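Local coordinates for protein Avidin/streptavidin (Shewanella denitrificans, PDB 3SZH) that probably binds biotin with high affinity, as a dimeric bacterial member of the avidin/streptavidin family, at residues T95-V100 with G113-S118. Sequence-based numbering, arbitrary orientation. Where two conformers were deposited one is given.
Sequences TLWQLV and GQDVFS
Trp-97 and Gly-113 illustrate how a glycine lets an indole lie flat on the neighbouring strand. From CB the side chain turns back over its own backbone, with CG between the backbone N and the carbonyl carbon (chi1 55°), and this brings the ring above Gly-113. CG stands 3.7 Å from Gly-113 O, while CD1 passes 3.5 Å from Asp-115 CG. CE2 rests 3.5 Å from Gly-113 CA, whose C-H makes a CH-pi contact with the five-membered ring; at the far end, CH2 lies 3.8 Å from Gly-113 N. Strands 92-101 and 111-119 form the last hairpin of the antiparallel avidin barrel, and Trp-97 and Asp-115 share the face that, as in streptavidin, probably lines the biotin pocket. At the ring's edge NE1 gives a weak bond to Asp-115 OD1 (3.1 Å), the indole and carboxylate planes being 51° apart, and also donates to a water. The carboxylate is held more firmly by Gln-16 and Trp-80. A leucine in place of Trp-97 would probably uncover the Gly-113 backbone and deprive Asp-115 OD1 of its indole donor. Beside them, Asp-115 O accepts both Thr-95 N and, at 2.8 Å, Thr-95 OG1.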
loop_
_atom_site.group_PDB
_atom_site.type_symbol
_atom_site.label_atom_id
_atom_site.label_comp_id
_atom_site.label_asym_id
_atom_site.label_seq_id
_atom_site.Cartn_x
_atom_site.Cartn_y
_atom_site.Cartn_z
ATOM N N THR B 95 -8.282 -8.285 5.358
ATOM C CA THR B 95 -7.823 -7.013 4.804
ATOM C C THR B 95 -8.948 -6.020 4.582
ATOM O O THR B 95 -10.110 -6.382 4.378
ATOM C CB THR B 95 -7.089 -7.176 3.439
ATOM O OG1 THR B 95 -8.033 -7.500 2.421
ATOM C CG2 THR B 95 -5.997 -8.225 3.488
ATOM N N LEU B 96 -8.554 -4.750 4.524
ATOM C CA LEU B 96 -9.360 -3.673 3.990
ATOM C C LEU B 96 -8.560 -3.072 2.841
ATOM O O LEU B 96 -7.362 -2.805 3.001
ATOM C CB LEU B 96 -9.602 -2.604 5.048
ATOM C CG LEU B 96 -10.351 -3.068 6.291
ATOM C CD1 LEU B 96 -10.498 -1.906 7.272
ATOM C CD2 LEU B 96 -11.713 -3.670 5.938
ATOM N N TRP B 97 -9.207 -2.854 1.702
ATOM C CA TRP B 97 -8.518 -2.306 0.539
ATOM C C TRP B 97 -9.101 -0.973 0.120
ATOM O O TRP B 97 -10.248 -0.621 0.435
ATOM C CB TRP B 97 -8.532 -3.296 -0.632
ATOM C CG TRP B 97 -9.884 -3.799 -1.056
ATOM C CD1 TRP B 97 -10.459 -4.985 -0.707
ATOM C CD2 TRP B 97 -10.830 -3.139 -1.927
ATOM N NE1 TRP B 97 -11.691 -5.120 -1.308
ATOM C CE2 TRP B 97 -11.941 -4.007 -2.066
ATOM C CE3 TRP B 97 -10.828 -1.924 -2.632
ATOM C CZ2 TRP B 97 -13.053 -3.687 -2.848
ATOM C CZ3 TRP B 97 -11.930 -1.611 -3.408
ATOM C CH2 TRP B 97 -13.039 -2.486 -3.496
ATOM N N GLN B 98 -8.267 -0.250 -0.610
ATOM C CA GLN B 98 -8.622 1.017 -1.247
ATOM C C GLN B 98 -8.153 0.947 -2.687
ATOM O O GLN B 98 -7.020 0.517 -2.970
ATOM C CB GLN B 98 -7.953 2.185 -0.530
ATOM C CG GLN B 98 -8.302 2.285 0.971
ATOM C CD GLN B 98 -7.725 3.528 1.610
ATOM O OE1 GLN B 98 -6.545 3.865 1.443
ATOM N NE2 GLN B 98 -8.554 4.227 2.337
ATOM N N LEU B 99 -9.002 1.420 -3.597
ATOM C CA LEU B 99 -8.736 1.466 -5.031
ATOM C C LEU B 99 -8.780 2.916 -5.492
ATOM O O LEU B 99 -9.811 3.577 -5.339
ATOM C CB LEU B 99 -9.812 0.648 -5.758
ATOM C CG LEU B 99 -9.928 0.592 -7.294
ATOM C CD1 LEU B 99 -10.536 1.831 -7.935
ATOM C CD2 LEU B 99 -8.604 0.265 -7.942
ATOM N N VAL B 100 -7.677 3.411 -6.038
ATOM C CA VAL B 100 -7.620 4.751 -6.583
ATOM C C VAL B 100 -7.430 4.698 -8.098
ATOM O O VAL B 100 -6.568 3.989 -8.616
ATOM C CB VAL B 100 -6.570 5.662 -5.865
ATOM C CG1 VAL B 100 -5.139 5.115 -5.967
ATOM C CG2 VAL B 100 -6.640 7.111 -6.376
ATOM N N GLY B 113 -13.221 -1.573 0.213
ATOM C CA GLY B 113 -13.911 -2.802 0.552
ATOM C C GLY B 113 -13.093 -3.704 1.438
ATOM O O GLY B 113 -12.019 -3.322 1.923
ATOM N N GLN B 114 -13.633 -4.896 1.670
ATOM C CA GLN B 114 -12.990 -5.890 2.535
ATOM C C GLN B 114 -12.748 -7.155 1.752
ATOM O O GLN B 114 -13.639 -7.643 1.077
ATOM C CB GLN B 114 -13.803 -6.246 3.814
ATOM C CG GLN B 114 -13.319 -7.600 4.463
ATOM C CD GLN B 114 -12.924 -7.589 5.977
ATOM O OE1 GLN B 114 -13.801 -7.456 6.856
ATOM N NE2 GLN B 114 -11.612 -7.842 6.278
ATOM N N ASP B 115 -11.530 -7.688 1.846
ATOM C CA ASP B 115 -11.206 -9.017 1.284
ATOM C C ASP B 115 -10.666 -9.893 2.389
ATOM O O ASP B 115 -9.846 -9.441 3.206
ATOM C CB ASP B 115 -10.094 -8.929 0.226
ATOM C CG ASP B 115 -10.547 -8.426 -1.125
ATOM O OD1 ASP B 115 -11.756 -8.215 -1.369
ATOM O OD2 ASP B 115 -9.639 -8.228 -1.954
ATOM N N VAL B 116 -11.106 -11.155 2.425
ATOM C CA VAL B 116 -10.493 -12.140 3.309
ATOM C C VAL B 116 -9.851 -13.185 2.428
ATOM O O VAL B 116 -10.506 -13.777 1.577
ATOM C CB VAL B 116 -11.504 -12.773 4.283
ATOM C CG1 VAL B 116 -10.808 -13.847 5.083
ATOM C CG2 VAL B 116 -12.088 -11.683 5.209
ATOM N N PHE B 117 -8.535 -13.332 2.578
ATOM C CA PHE B 117 -7.754 -14.282 1.795
ATOM C C PHE B 117 -7.534 -15.513 2.667
ATOM O O PHE B 117 -7.261 -15.405 3.869
ATOM C CB PHE B 117 -6.402 -13.669 1.387
ATOM C CG PHE B 117 -6.490 -12.544 0.412
ATOM C CD1 PHE B 117 -6.779 -11.249 0.843
ATOM C CD2 PHE B 117 -6.258 -12.776 -0.936
ATOM C CE1 PHE B 117 -6.840 -10.206 -0.073
ATOM C CE2 PHE B 117 -6.308 -11.730 -1.862
ATOM C CZ PHE B 117 -6.598 -10.447 -1.433
ATOM N N SER B 118 -7.720 -16.676 2.075
ATOM C CA SER B 118 -7.530 -17.957 2.744
ATOM C C SER B 118 -6.354 -18.675 2.106
ATOM O O SER B 118 -6.103 -18.507 0.915
ATOM C CB SER B 118 -8.795 -18.810 2.589
ATOM O OG SER B 118 -9.913 -18.199 3.216
HETATM O O HOH W 1 -14.468 -6.652 -1.553
#